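PDB 3E9D: fructose-2,6-bisphosphatase TIGAR B from Danio rerio, which probably hydrolyses fructose 2,6-bisphosphate to fructose 6-phosphate and phosphate, and so acts as a negative regulator of glycolysis. Local coordinates for residues 14-19 with 25-30; 138-143 with 225-230; 43-48 with 165-170. All blocks are in the same frame, centred on the assembly; numbering follows the deposited sequence.

Contact 1 of 3, residues 14-19 with 25-30; sequences TQYNRD and QGIDTP. With PO4 (phosphate ion), chain C.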
ATOM      1  N   THR A  14     -13.998   3.674  -8.171  1.00 17.97           N
ATOM      2  CA  THR A  14     -14.362   3.756  -9.594  1.00 17.44           C
ATOM      3  C   THR A  14     -15.792   3.250  -9.744  1.00 17.88           C
ATOM      4  O   THR A  14     -16.363   2.667  -8.803  1.00 17.02           O
ATOM      5  CB  THR A  14     -13.450   2.874 -10.476  1.00 17.77           C
ATOM      6  OG1 THR A  14     -13.615   1.506 -10.085  1.00 16.61           O
ATOM      7  CG2 THR A  14     -11.979   3.277 -10.326  1.00 15.54           C
ATOM      8  N   GLN A  15     -16.372   3.437 -10.929  1.00 18.96           N
ATOM      9  CA  GLN A  15     -17.706   2.882 -11.180  1.00 20.08           C
ATOM     10  C   GLN A  15     -17.680   1.354 -11.103  1.00 20.42           C
ATOM     11  O   GLN A  15     -18.652   0.749 -10.645  1.00 20.57           O
ATOM     12  CB  GLN A  15     -18.318   3.367 -12.507  1.00 20.05           C
ATOM     13  CG  GLN A  15     -19.826   3.011 -12.647  1.00 21.56           C
ATOM     14  CD  GLN A  15     -20.704   3.680 -11.578  1.00 24.28           C
ATOM     15  OE1 GLN A  15     -20.506   4.846 -11.238  1.00 25.51           O
ATOM     16  NE2 GLN A  15     -21.678   2.941 -11.051  1.00 25.72           N
ATOM     17  N   TYR A  16     -16.562   0.738 -11.512  1.00 20.62           N
ATOM     18  CA  TYR A  16     -16.406  -0.721 -11.389  1.00 21.47           C
ATOM     19  C   TYR A  16     -16.494  -1.180  -9.931  1.00 21.05           C
ATOM     20  O   TYR A  16     -17.182  -2.166  -9.641  1.00 20.77           O
ATOM     21  CB  TYR A  16     -15.095  -1.216 -12.034  1.00 21.63           C
ATOM     22  CG  TYR A  16     -15.204  -1.557 -13.512  1.00 25.63           C
ATOM     23  CD1 TYR A  16     -15.942  -0.759 -14.386  1.00 29.51           C
ATOM     24  CD2 TYR A  16     -14.545  -2.665 -14.040  1.00 29.90           C
ATOM     25  CE1 TYR A  16     -16.034  -1.069 -15.749  1.00 32.13           C
ATOM     26  CE2 TYR A  16     -14.631  -2.987 -15.402  1.00 31.87           C
ATOM     27  CZ  TYR A  16     -15.373  -2.186 -16.245  1.00 33.54           C
ATOM     28  OH  TYR A  16     -15.450  -2.494 -17.588  1.00 36.13           O
ATOM     29  N   ASN A  17     -15.807  -0.465  -9.031  1.00 20.94           N
ATOM     30  CA  ASN A  17     -15.886  -0.738  -7.591  1.00 21.67           C
ATOM     31  C   ASN A  17     -17.339  -0.674  -7.118  1.00 22.76           C
ATOM     32  O   ASN A  17     -17.825  -1.593  -6.452  1.00 22.93           O
ATOM     33  CB  ASN A  17     -15.053   0.257  -6.774  1.00 21.27           C
ATOM     34  CG  ASN A  17     -13.547   0.085  -6.954  1.00 21.58           C
ATOM     35  OD1 ASN A  17     -12.799   1.049  -6.806  1.00 19.61           O
ATOM     36  ND2 ASN A  17     -13.098  -1.126  -7.287  1.00 20.20           N
ATOM     37  N   ARG A  18     -18.029   0.407  -7.478  1.00 23.43           N
ATOM     38  CA  ARG A  18     -19.414   0.594  -7.086  1.00 25.08           C
ATOM     39  C   ARG A  18     -20.318  -0.556  -7.587  1.00 25.45           C
ATOM     40  O   ARG A  18     -21.178  -1.031  -6.855  1.00 25.30           O
ATOM     41  CB  ARG A  18     -19.928   1.953  -7.583  1.00 25.03           C
ATOM     42  CG  ARG A  18     -21.449   2.159  -7.464  1.00 28.71           C
ATOM     43  CD  ARG A  18     -21.901   2.359  -6.027  1.00 33.86           C
ATOM     44  NE  ARG A  18     -21.193   3.471  -5.381  1.00 39.70           N
ATOM     45  CZ  ARG A  18     -21.545   4.760  -5.471  1.00 41.67           C
ATOM     46  NH1 ARG A  18     -22.611   5.132  -6.200  1.00 41.39           N
ATOM     47  NH2 ARG A  18     -20.820   5.682  -4.844  1.00 39.76           N
ATOM     48  N   ASP A  19     -20.114  -0.989  -8.829  1.00 25.77           N
ATOM     49  CA  ASP A  19     -20.961  -2.033  -9.413  1.00 26.38           C
ATOM     50  C   ASP A  19     -20.481  -3.435  -9.059  1.00 25.81           C
ATOM     51  O   ASP A  19     -21.050  -4.417  -9.514  1.00 26.85           O
ATOM     52  CB  ASP A  19     -21.051  -1.859 -10.929  1.00 26.75           C
ATOM     53  CG  ASP A  19     -21.664  -0.527 -11.326  1.00 28.40           C
ATOM     54  OD1 ASP A  19     -22.442   0.038 -10.529  1.00 31.45           O
ATOM     55  OD2 ASP A  19     -21.357  -0.035 -12.432  1.00 31.92           O
ATOM     56  N   GLN A  25      -5.671  -5.424 -14.179  1.00 25.27           N
ATOM     57  CA  GLN A  25      -4.615  -4.698 -14.890  1.00 25.48           C
ATOM     58  C   GLN A  25      -5.032  -4.237 -16.266  1.00 26.37           C
ATOM     59  O   GLN A  25      -4.337  -3.414 -16.866  1.00 27.91           O
ATOM     60  CB  GLN A  25      -3.361  -5.573 -15.038  1.00 24.85           C
ATOM     61  CG  GLN A  25      -2.908  -6.214 -13.762  1.00 24.33           C
ATOM     62  CD  GLN A  25      -1.629  -7.032 -13.917  1.00 23.35           C
ATOM     63  OE1 GLN A  25      -0.975  -6.983 -14.950  1.00 23.90           O
ATOM     64  NE2 GLN A  25      -1.262  -7.763 -12.873  1.00 23.41           N
ATOM     65  N   GLY A  26      -6.144  -4.763 -16.774  1.00 26.28           N
ATOM     66  CA  GLY A  26      -6.528  -4.556 -18.167  1.00 26.99           C
ATOM     67  C   GLY A  26      -7.544  -3.468 -18.434  1.00 27.54           C
ATOM     68  O   GLY A  26      -7.509  -2.825 -19.483  1.00 28.11           O
ATOM     69  N   ILE A  27      -8.439  -3.231 -17.483  1.00 26.88           N
ATOM     70  CA  ILE A  27      -9.420  -2.184 -17.655  1.00 26.89           C
ATOM     71  C   ILE A  27      -8.989  -0.937 -16.866  1.00 26.08           C
ATOM     72  O   ILE A  27      -9.023  -0.922 -15.633  1.00 25.66           O
ATOM     73  CB  ILE A  27     -10.820  -2.694 -17.268  1.00 27.43           C
ATOM     74  CG1 ILE A  27     -11.108  -3.993 -18.035  1.00 28.98           C
ATOM     75  CG2 ILE A  27     -11.867  -1.650 -17.621  1.00 28.82           C
ATOM     76  CD1 ILE A  27     -12.258  -4.801 -17.488  1.00 32.07           C
ATOM     77  N   ASP A  28      -8.578   0.107 -17.578  1.00 25.54           N
ATOM     78  CA  ASP A  28      -7.918   1.243 -16.938  1.00 25.98           C
ATOM     79  C   ASP A  28      -8.901   2.404 -16.664  1.00 26.03           C
ATOM     80  O   ASP A  28      -8.703   3.525 -17.101  1.00 26.48           O
ATOM     81  CB  ASP A  28      -6.719   1.696 -17.792  1.00 25.97           C
ATOM     82  CG  ASP A  28      -5.695   2.523 -17.007  1.00 26.25           C
ATOM     83  OD1 ASP A  28      -5.760   2.608 -15.763  1.00 26.47           O
ATOM     84  OD2 ASP A  28      -4.791   3.084 -17.645  1.00 26.72           O
ATOM     85  N   THR A  29      -9.950   2.113 -15.912  1.00 26.04           N
ATOM     86  CA  THR A  29     -11.002   3.079 -15.605  1.00 26.63           C
ATOM     87  C   THR A  29     -10.536   4.243 -14.706  1.00 25.16           C
ATOM     88  O   THR A  29      -9.625   4.082 -13.883  1.00 24.10           O
ATOM     89  CB  THR A  29     -12.119   2.392 -14.853  1.00 27.19           C
ATOM     90  OG1 THR A  29     -11.543   1.750 -13.710  1.00 31.11           O
ATOM     91  CG2 THR A  29     -12.780   1.335 -15.700  1.00 29.22           C
ATOM     92  N   PRO A  30     -11.178   5.418 -14.858  1.00 24.46           N
ATOM     93  CA  PRO A  30     -10.899   6.547 -13.983  1.00 23.29           C
ATOM     94  C   PRO A  30     -11.705   6.528 -12.672  1.00 22.52           C
ATOM     95  O   PRO A  30     -12.640   5.736 -12.519  1.00 22.53           O
ATOM     96  CB  PRO A  30     -11.297   7.755 -14.842  1.00 23.72           C
ATOM     97  CG  PRO A  30     -12.450   7.228 -15.705  1.00 24.40           C
ATOM     98  CD  PRO A  30     -12.058   5.784 -15.996  1.00 24.16           C
TER
HETATM   99  P   PO4 C 266      -8.795  -2.270  -7.162  1.00 27.55           P
HETATM  100  O1  PO4 C 266      -7.944  -1.786  -8.308  1.00 25.93           O
HETATM  101  O2  PO4 C 266      -8.258  -1.840  -5.816  1.00 24.64           O
HETATM  102  O3  PO4 C 266     -10.196  -1.715  -7.275  1.00 28.72           O
HETATM  103  O4  PO4 C 266      -8.912  -3.778  -7.210  1.00 27.85           O
HETATM  104  O   HOH W   1     -15.072   5.023 -12.776  1.00 24.28           O

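Contact 2 of 3, residues 138-143 with 225-230; sequences SLFQRM and FTIHRE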
ATOM      1  N   SER A 138      13.520  -2.685  -4.569  1.00 19.78           N
ATOM      2  CA  SER A 138      13.706  -1.421  -5.277  1.00 20.27           C
ATOM      3  C   SER A 138      13.524  -0.192  -4.351  1.00 20.19           C
ATOM      4  O   SER A 138      14.312   0.770  -4.395  1.00 20.37           O
ATOM      5  CB  SER A 138      12.692  -1.377  -6.433  1.00 20.86           C
ATOM      6  OG  SER A 138      12.782  -0.179  -7.169  1.00 23.37           O
ATOM      7  N   LEU A 139      12.474  -0.235  -3.529  1.00 19.26           N
ATOM      8  CA  LEU A 139      12.181   0.793  -2.538  1.00 18.86           C
ATOM      9  C   LEU A 139      13.349   1.020  -1.568  1.00 18.32           C
ATOM     10  O   LEU A 139      13.775   2.156  -1.374  1.00 18.18           O
ATOM     11  CB  LEU A 139      10.921   0.431  -1.738  1.00 18.01           C
ATOM     12  CG  LEU A 139      10.569   1.358  -0.565  1.00 19.07           C
ATOM     13  CD1 LEU A 139      10.153   2.728  -1.122  1.00 19.05           C
ATOM     14  CD2 LEU A 139       9.466   0.746   0.317  1.00 19.52           C
ATOM     15  N   PHE A 140      13.838  -0.054  -0.958  1.00 18.29           N
ATOM     16  CA  PHE A 140      14.949   0.057  -0.011  1.00 18.54           C
ATOM     17  C   PHE A 140      16.171   0.714  -0.671  1.00 19.11           C
ATOM     18  O   PHE A 140      16.812   1.595  -0.080  1.00 18.38           O
ATOM     19  CB  PHE A 140      15.379  -1.309   0.565  1.00 18.40           C
ATOM     20  CG  PHE A 140      14.331  -2.004   1.418  1.00 19.13           C
ATOM     21  CD1 PHE A 140      13.174  -1.350   1.837  1.00 19.69           C
ATOM     22  CD2 PHE A 140      14.531  -3.326   1.814  1.00 21.25           C
ATOM     23  CE1 PHE A 140      12.225  -2.009   2.625  1.00 21.40           C
ATOM     24  CE2 PHE A 140      13.585  -3.996   2.612  1.00 21.50           C
ATOM     25  CZ  PHE A 140      12.429  -3.337   3.006  1.00 20.12           C
ATOM     26  N   GLN A 141      16.506   0.252  -1.872  1.00 19.06           N
ATOM     27  CA  GLN A 141      17.693   0.743  -2.568  1.00 21.09           C
ATOM     28  C   GLN A 141      17.554   2.239  -2.875  1.00 21.07           C
ATOM     29  O   GLN A 141      18.479   3.019  -2.626  1.00 20.65           O
ATOM     30  CB  GLN A 141      17.966  -0.074  -3.839  1.00 21.22           C
ATOM     31  CG  GLN A 141      19.168   0.420  -4.671  1.00 25.98           C
ATOM     32  CD  GLN A 141      20.502   0.347  -3.912  1.00 32.78           C
ATOM     33  OE1 GLN A 141      20.758  -0.596  -3.153  1.00 35.91           O
ATOM     34  NE2 GLN A 141      21.364   1.347  -4.126  1.00 35.16           N
ATOM     35  N   ARG A 142      16.384   2.632  -3.372  1.00 21.06           N
ATOM     36  CA  ARG A 142      16.112   4.040  -3.667  1.00 21.66           C
ATOM     37  C   ARG A 142      16.099   4.930  -2.417  1.00 21.40           C
ATOM     38  O   ARG A 142      16.622   6.032  -2.453  1.00 21.35           O
ATOM     39  CB  ARG A 142      14.794   4.201  -4.446  1.00 21.88           C
ATOM     40  CG  ARG A 142      14.532   5.660  -4.911  1.00 24.27           C
ATOM     41  CD  ARG A 142      13.137   5.829  -5.496  1.00 26.30           C
ATOM     42  NE  ARG A 142      12.991   5.069  -6.740  1.00 30.41           N
ATOM     43  CZ  ARG A 142      13.250   5.556  -7.955  1.00 32.48           C
ATOM     44  NH1 ARG A 142      13.664   6.810  -8.107  1.00 31.53           N
ATOM     45  NH2 ARG A 142      13.097   4.784  -9.021  1.00 31.90           N
ATOM     46  N   MET A 143      15.485   4.464  -1.326  1.00 21.31           N
ATOM     47  CA  MET A 143      15.444   5.243  -0.077  1.00 21.33           C
ATOM     48  C   MET A 143      16.861   5.403   0.483  1.00 21.62           C
ATOM     49  O   MET A 143      17.248   6.485   0.943  1.00 20.74           O
ATOM     50  CB  MET A 143      14.529   4.604   0.989  1.00 20.52           C
ATOM     51  CG  MET A 143      13.009   4.546   0.644  1.00 21.68           C
ATOM     52  SD  MET A 143      12.260   6.158   0.198  1.00 23.71           S
ATOM     53  CE  MET A 143      12.326   6.004  -1.566  1.00 29.89           C
ATOM     54  N   PHE A 225       9.842   1.133   8.698  1.00 17.47           N
ATOM     55  CA  PHE A 225      10.914   0.193   8.344  1.00 18.43           C
ATOM     56  C   PHE A 225      12.249   0.685   8.882  1.00 19.30           C
ATOM     57  O   PHE A 225      12.561   1.878   8.822  1.00 19.03           O
ATOM     58  CB  PHE A 225      11.057   0.100   6.824  1.00 18.28           C
ATOM     59  CG  PHE A 225       9.909  -0.578   6.136  1.00 19.42           C
ATOM     60  CD1 PHE A 225      10.019  -1.914   5.746  1.00 19.21           C
ATOM     61  CD2 PHE A 225       8.725   0.109   5.869  1.00 18.51           C
ATOM     62  CE1 PHE A 225       8.971  -2.558   5.079  1.00 21.35           C
ATOM     63  CE2 PHE A 225       7.650  -0.535   5.231  1.00 19.62           C
ATOM     64  CZ  PHE A 225       7.779  -1.865   4.825  1.00 19.64           C
ATOM     65  N   THR A 226      13.042  -0.237   9.403  1.00 19.66           N
ATOM     66  CA  THR A 226      14.445   0.053   9.661  1.00 20.59           C
ATOM     67  C   THR A 226      15.262  -0.889   8.794  1.00 20.79           C
ATOM     68  O   THR A 226      15.070  -2.111   8.841  1.00 20.38           O
ATOM     69  CB  THR A 226      14.802  -0.115  11.143  1.00 20.83           C
ATOM     70  OG1 THR A 226      14.088   0.874  11.899  1.00 22.96           O
ATOM     71  CG2 THR A 226      16.298   0.074  11.358  1.00 21.44           C
ATOM     72  N   ILE A 227      16.148  -0.313   7.988  1.00 21.10           N
ATOM     73  CA  ILE A 227      16.928  -1.092   7.038  1.00 22.06           C
ATOM     74  C   ILE A 227      18.432  -0.965   7.316  1.00 23.46           C
ATOM     75  O   ILE A 227      18.912   0.116   7.712  1.00 22.26           O
ATOM     76  CB  ILE A 227      16.576  -0.776   5.563  1.00 22.25           C
ATOM     77  CG1 ILE A 227      16.838   0.688   5.219  1.00 22.79           C
ATOM     78  CG2 ILE A 227      15.078  -1.132   5.245  1.00 20.30           C
ATOM     79  CD1 ILE A 227      16.757   0.986   3.679  1.00 26.28           C
ATOM     80  N   HIS A 228      19.128  -2.092   7.109  1.00 25.03           N
ATOM     81  CA  HIS A 228      20.572  -2.263   7.277  1.00 27.82           C
ATOM     82  C   HIS A 228      21.184  -2.744   5.962  1.00 27.89           C
ATOM     83  O   HIS A 228      20.535  -3.418   5.173  1.00 27.34           O
ATOM     84  CB  HIS A 228      20.882  -3.333   8.353  1.00 27.96           C
ATOM     85  CG  HIS A 228      20.665  -2.869   9.763  1.00 33.41           C
ATOM     86  ND1 HIS A 228      21.452  -3.295  10.817  1.00 37.40           N
ATOM     87  CD2 HIS A 228      19.735  -2.033  10.301  1.00 35.49           C
ATOM     88  CE1 HIS A 228      21.023  -2.732  11.938  1.00 37.71           C
ATOM     89  NE2 HIS A 228      19.990  -1.955  11.651  1.00 37.09           N
ATOM     90  N   ARG A 229      22.445  -2.398   5.753  1.00 29.03           N
ATOM     91  CA  ARG A 229      23.208  -2.892   4.630  1.00 30.69           C
ATOM     92  C   ARG A 229      24.250  -3.872   5.144  1.00 31.84           C
ATOM     93  O   ARG A 229      25.015  -3.554   6.062  1.00 30.84           O
ATOM     94  CB  ARG A 229      23.891  -1.720   3.949  1.00 30.78           C
ATOM     95  CG  ARG A 229      24.347  -1.965   2.551  1.00 32.33           C
ATOM     96  CD  ARG A 229      24.341  -0.616   1.839  1.00 35.94           C
ATOM     97  NE  ARG A 229      25.185  -0.639   0.667  1.00 37.55           N
ATOM     98  CZ  ARG A 229      24.730  -0.657  -0.574  1.00 40.94           C
ATOM     99  NH1 ARG A 229      23.415  -0.626  -0.822  1.00 41.65           N
ATOM    100  NH2 ARG A 229      25.606  -0.697  -1.573  1.00 41.87           N
ATOM    101  N   GLU A 230      24.247  -5.067   4.569  1.00 34.07           N
ATOM    102  CA  GLU A 230      25.250  -6.101   4.849  1.00 37.17           C
ATOM    103  C   GLU A 230      25.666  -6.730   3.540  1.00 38.03           C
ATOM    104  O   GLU A 230      24.823  -7.278   2.821  1.00 38.66           O
ATOM    105  CB  GLU A 230      24.673  -7.187   5.741  1.00 37.55           C
ATOM    106  CG  GLU A 230      24.294  -6.699   7.112  1.00 41.46           C
ATOM    107  CD  GLU A 230      23.150  -7.486   7.710  1.00 46.51           C
ATOM    108  OE1 GLU A 230      22.432  -8.190   6.954  1.00 48.95           O
ATOM    109  OE2 GLU A 230      22.966  -7.385   8.943  1.00 48.85           O
TER

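Contact 3 of 3, residues 43-48 with 165-170; sequences GRYLKD and GLADDG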
ATOM      1  N   GLY A  43      -6.457  13.328   0.977  1.00 15.92           N
ATOM      2  CA  GLY A  43      -5.433  14.371   0.786  1.00 16.51           C
ATOM      3  C   GLY A  43      -5.438  15.406   1.904  1.00 17.09           C
ATOM      4  O   GLY A  43      -4.375  15.793   2.420  1.00 17.32           O
ATOM      5  N   ARG A  44      -6.637  15.866   2.266  1.00 16.59           N
ATOM      6  CA  ARG A  44      -6.821  16.725   3.449  1.00 16.95           C
ATOM      7  C   ARG A  44      -6.331  16.057   4.755  1.00 16.96           C
ATOM      8  O   ARG A  44      -5.703  16.687   5.580  1.00 16.12           O
ATOM      9  CB  ARG A  44      -8.290  17.105   3.590  1.00 16.49           C
ATOM     10  CG  ARG A  44      -8.753  18.083   2.518  1.00 16.65           C
ATOM     11  CD  ARG A  44     -10.107  18.712   2.891  1.00 16.69           C
ATOM     12  NE  ARG A  44     -11.179  17.710   2.922  1.00 14.29           N
ATOM     13  CZ  ARG A  44     -11.876  17.315   1.865  1.00 14.37           C
ATOM     14  NH1 ARG A  44     -11.640  17.814   0.655  1.00 13.69           N
ATOM     15  NH2 ARG A  44     -12.836  16.421   2.029  1.00 14.64           N
ATOM     16  N   TYR A  45      -6.616  14.771   4.919  1.00 17.45           N
ATOM     17  CA  TYR A  45      -6.185  14.048   6.120  1.00 17.65           C
ATOM     18  C   TYR A  45      -4.653  13.992   6.246  1.00 17.42           C
ATOM     19  O   TYR A  45      -4.113  14.168   7.337  1.00 17.90           O
ATOM     20  CB  TYR A  45      -6.818  12.664   6.139  1.00 17.08           C
ATOM     21  CG  TYR A  45      -6.498  11.828   7.359  1.00 18.34           C
ATOM     22  CD1 TYR A  45      -7.159  12.047   8.568  1.00 17.34           C
ATOM     23  CD2 TYR A  45      -5.556  10.783   7.287  1.00 17.57           C
ATOM     24  CE1 TYR A  45      -6.861  11.289   9.692  1.00 18.86           C
ATOM     25  CE2 TYR A  45      -5.257  10.011   8.403  1.00 18.44           C
ATOM     26  CZ  TYR A  45      -5.916  10.272   9.598  1.00 19.67           C
ATOM     27  OH  TYR A  45      -5.654   9.499  10.696  1.00 19.54           O
ATOM     28  N   LEU A  46      -3.968  13.824   5.115  1.00 17.49           N
ATOM     29  CA  LEU A  46      -2.516  13.670   5.093  1.00 17.39           C
ATOM     30  C   LEU A  46      -1.760  14.973   4.792  1.00 17.66           C
ATOM     31  O   LEU A  46      -0.549  14.939   4.578  1.00 17.34           O
ATOM     32  CB  LEU A  46      -2.134  12.606   4.048  1.00 17.51           C
ATOM     33  CG  LEU A  46      -2.730  11.201   4.210  1.00 16.06           C
ATOM     34  CD1 LEU A  46      -2.489  10.353   2.928  1.00 15.68           C
ATOM     35  CD2 LEU A  46      -2.194  10.537   5.506  1.00 16.82           C
ATOM     36  N   LYS A  47      -2.470  16.111   4.803  1.00 18.03           N
ATOM     37  CA  LYS A  47      -1.946  17.377   4.267  1.00 18.73           C
ATOM     38  C   LYS A  47      -0.741  17.932   5.004  1.00 19.13           C
ATOM     39  O   LYS A  47       0.050  18.666   4.408  1.00 18.64           O
ATOM     40  CB  LYS A  47      -3.048  18.451   4.164  1.00 18.18           C
ATOM     41  CG  LYS A  47      -3.479  19.095   5.484  1.00 19.99           C
ATOM     42  CD  LYS A  47      -4.501  20.207   5.189  1.00 21.29           C
ATOM     43  CE  LYS A  47      -5.090  20.899   6.413  1.00 23.51           C
ATOM     44  NZ  LYS A  47      -4.538  20.513   7.720  1.00 25.36           N
ATOM     45  N   ASP A  48      -0.610  17.586   6.290  1.00 19.73           N
ATOM     46  CA  ASP A  48       0.469  18.112   7.125  1.00 21.11           C
ATOM     47  C   ASP A  48       1.685  17.188   7.183  1.00 21.23           C
ATOM     48  O   ASP A  48       2.618  17.436   7.960  1.00 21.73           O
ATOM     49  CB  ASP A  48      -0.024  18.403   8.557  1.00 21.92           C
ATOM     50  CG  ASP A  48      -1.195  19.391   8.586  1.00 24.23           C
ATOM     51  OD1 ASP A  48      -1.036  20.532   8.103  1.00 25.98           O
ATOM     52  OD2 ASP A  48      -2.284  19.014   9.072  1.00 28.16           O
ATOM     53  N   GLY A 165      -4.505   8.168  17.140  1.00 28.24           N
ATOM     54  CA  GLY A 165      -5.624   8.250  16.197  1.00 26.96           C
ATOM     55  C   GLY A 165      -5.523   9.477  15.308  1.00 26.20           C
ATOM     56  O   GLY A 165      -6.541  10.023  14.894  1.00 26.23           O
ATOM     57  N   LEU A 166      -4.294   9.918  15.032  1.00 24.80           N
ATOM     58  CA  LEU A 166      -4.046  11.091  14.196  1.00 23.97           C
ATOM     59  C   LEU A 166      -3.241  10.705  12.953  1.00 23.32           C
ATOM     60  O   LEU A 166      -2.626   9.644  12.916  1.00 22.79           O
ATOM     61  CB  LEU A 166      -3.300  12.179  14.975  1.00 24.00           C
ATOM     62  CG  LEU A 166      -3.898  12.605  16.321  1.00 25.54           C
ATOM     63  CD1 LEU A 166      -3.002  13.636  16.999  1.00 26.41           C
ATOM     64  CD2 LEU A 166      -5.333  13.115  16.149  1.00 25.79           C
ATOM     65  N   ALA A 167      -3.253  11.581  11.950  1.00 22.46           N
ATOM     66  CA  ALA A 167      -2.616  11.304  10.660  1.00 22.21           C
ATOM     67  C   ALA A 167      -1.109  11.034  10.766  1.00 21.71           C
ATOM     68  O   ALA A 167      -0.572  10.310   9.951  1.00 20.32           O
ATOM     69  CB  ALA A 167      -2.909  12.416   9.652  1.00 21.60           C
ATOM     70  N   ASP A 168      -0.446  11.617  11.764  1.00 21.99           N
ATOM     71  CA  ASP A 168       0.993  11.402  11.940  1.00 22.77           C
ATOM     72  C   ASP A 168       1.375  10.242  12.882  1.00 22.03           C
ATOM     73  O   ASP A 168       2.555  10.101  13.215  1.00 22.13           O
ATOM     74  CB  ASP A 168       1.725  12.710  12.336  1.00 23.02           C
ATOM     75  CG  ASP A 168       1.327  13.232  13.723  1.00 26.24           C
ATOM     76  OD1 ASP A 168       0.305  12.784  14.307  1.00 29.57           O
ATOM     77  OD2 ASP A 168       2.057  14.112  14.240  1.00 29.79           O
ATOM     78  N   ASP A 169       0.405   9.416  13.290  1.00 21.23           N
ATOM     79  CA  ASP A 169       0.702   8.275  14.176  1.00 21.35           C
ATOM     80  C   ASP A 169       1.935   7.486  13.713  1.00 21.57           C
ATOM     81  O   ASP A 169       2.036   7.077  12.548  1.00 20.75           O
ATOM     82  CB  ASP A 169      -0.484   7.309  14.305  1.00 20.62           C
ATOM     83  CG  ASP A 169      -1.634   7.864  15.164  1.00 21.52           C
ATOM     84  OD1 ASP A 169      -1.469   8.884  15.880  1.00 20.93           O
ATOM     85  OD2 ASP A 169      -2.728   7.275  15.098  1.00 20.89           O
ATOM     86  N   GLY A 170       2.870   7.282  14.637  1.00 22.35           N
ATOM     87  CA  GLY A 170       4.046   6.447  14.392  1.00 23.21           C
ATOM     88  C   GLY A 170       5.121   7.113  13.560  1.00 24.47           C
ATOM     89  O   GLY A 170       6.185   6.531  13.333  1.00 24.56           O
TER
HETATM   90  O   HOH W   2      -7.529   9.731  12.506  1.00 22.23           O

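Contact 1 of 3, residues 14-19 with 25-30
Thr29 meets two residues of 14-19 with its two branches. Its methyl CG2 lies over one face of the Tyr16 ring, 4.2 Å from the ring centroid and 17° off the normal, a CH-pi contact displaced from the ring centre. Its OG1 faces the methyl of Thr14, with Thr29 OG1 and Thr14 CG2 3.7 Å apart. The first torsion of Thr29 explains the split: CG2 is anti to the carbonyl carbon, while OG1 sits between the backbone N and that carbon (chi1 55°). Ile27 reaches Tyr16 elsewhere, at the ring edge, where Tyr16 CE2 and Ile27 CD1 are 3.6 Å apart. Thr14 CG2 also rests 3.4 Å from Pro30 O. No direct hydrogen bond joins the two segments. A water bridges them, accepting from Gln15 N at 2.8 Å and donating to Pro30 O.

Segment 14-19 follows the Arg-His-Gly signature of the histidine phosphatases, which contains His11, the residue phosphorylated during catalysis. Thr14 is the N-cap of helix 15-18 and forms a capping box with Asn17. Asn17 N donates to Thr14 OG1 at 3.1 Å, and Thr14 N returns a bond to Asn17 OD1 at 3.2 Å, arriving above the carbonyl plane. Gln23 NE2 gives Thr14 OG1 a second bond, and Asn217 ND2 does the same for Asn17 OD1. Two donors thus hold Asn17 OD1, which probably limits rotation of the amide and leaves ND2 directed at the phosphate ion. Asn17 ND2 donates to phosphate O3 at 3.0 Å in a nearly straight bond. Arg10, Arg61, His183 and Gly184 also bond the ion.

Contact 2 of 3, residues 138-143 with 225-230
Helix 125-146 lies across one face of the central mixed sheet, and here Phe140 fits against Phe225 and Ile227 of strand 220-230. The axes of the two short segments are 10.2 Å apart and cross at -79°, nearly perpendicular. Ile227 sets its methyl CG2 squarely over the Phe140 ring. The methyl is 3.8 Å from the ring centroid and 6° off the normal, a well-centred CH-pi contact. The other branch of Ile227 goes to the helix backbone, where Ile227 CD1 lies 3.8 Å from Phe140 O. This follows from its chi1 of 61°, which leaves CG2 anti to the carbonyl carbon and CG1 between that carbon and the backbone N.

The Phe140 and Phe225 rings meet obliquely, centroids 5.8 Å apart, with closest approach from Phe140 CE1 to Phe225 CD1 at 3.8 Å. Strand 220-230 runs antiparallel between strands 2-10 and 233-246. The same helix also touches strands 2-10 and 53-56, through Leu139 and Met143. Phe4 of strand 2-10 meets the Phe225 ring with its plane almost parallel.

Farther along the helix and strand, polar side chains meet. The Gln141 side chain is kinked, while the Arg229 chain runs out nearly straight. Gln141 OE1 lies in the guanidinium plane, at its edge, 3.5 Å from Arg229 NH1, which is not a hydrogen bond. Gln141 NE2 is bonded to Glu145 one helical turn on.

Contact 3 of 3, residues 43-48 with 165-170
Tyr45 turns its CG anti to the backbone N (chi1 -178°), which swings the ring out beside Ala167. The contact joins the C-terminal end of helix 33-45 to a type I beta turn, Leu166 to Asp169, in the loop before strand 177-182. Ala167 CB sits over one face of the ring, 3.8 Å from its centroid and displaced from the ring centre, a CH-pi contact. Tyr45 CE2 and Ala167 CB are 3.6 Å apart.

The phenol hydroxyl ends beside the start of the turn. Tyr45 OH donates to a water at 2.6 Å, and that water donates to Gly165 O. The same hydroxyl is bonded to Arg246 NH1, which also reaches Leu166 O. A phenylalanine here would probably leave the bridging water and Arg246 without the oxygen they share.

The turn is braced from within and from the sheet. Asp169 N bonds back to Leu166 O, and Asp169 OD2 forms a salt bridge with Arg246. The other carboxylate oxygen, Asp169 OD1, accepts from Leu166 N at 3.1 Å, the donor standing out of the carboxylate plane.

In the fold
Contact 1 is the one at the active site: the Thr14 side chain is about 4 Å from that of His11 and about 8 Å from that of His183, inferred to stabilise the transition state. Contacts 2 and 3 lie away from these residues. The centres of contacts 1 and 2 are 33 Å apart, on opposite sides of the chain's centre. Contacts 1 and 3 have centres 27 Å apart, and helix 33-45 follows helix 15-18 in the chain. Contacts 2 and 3 come within about 8 Å at their nearest atoms, and the two interleave in sequence. A bound potassium ion lies about 12 Å from the Phe225 side chain of contact 2.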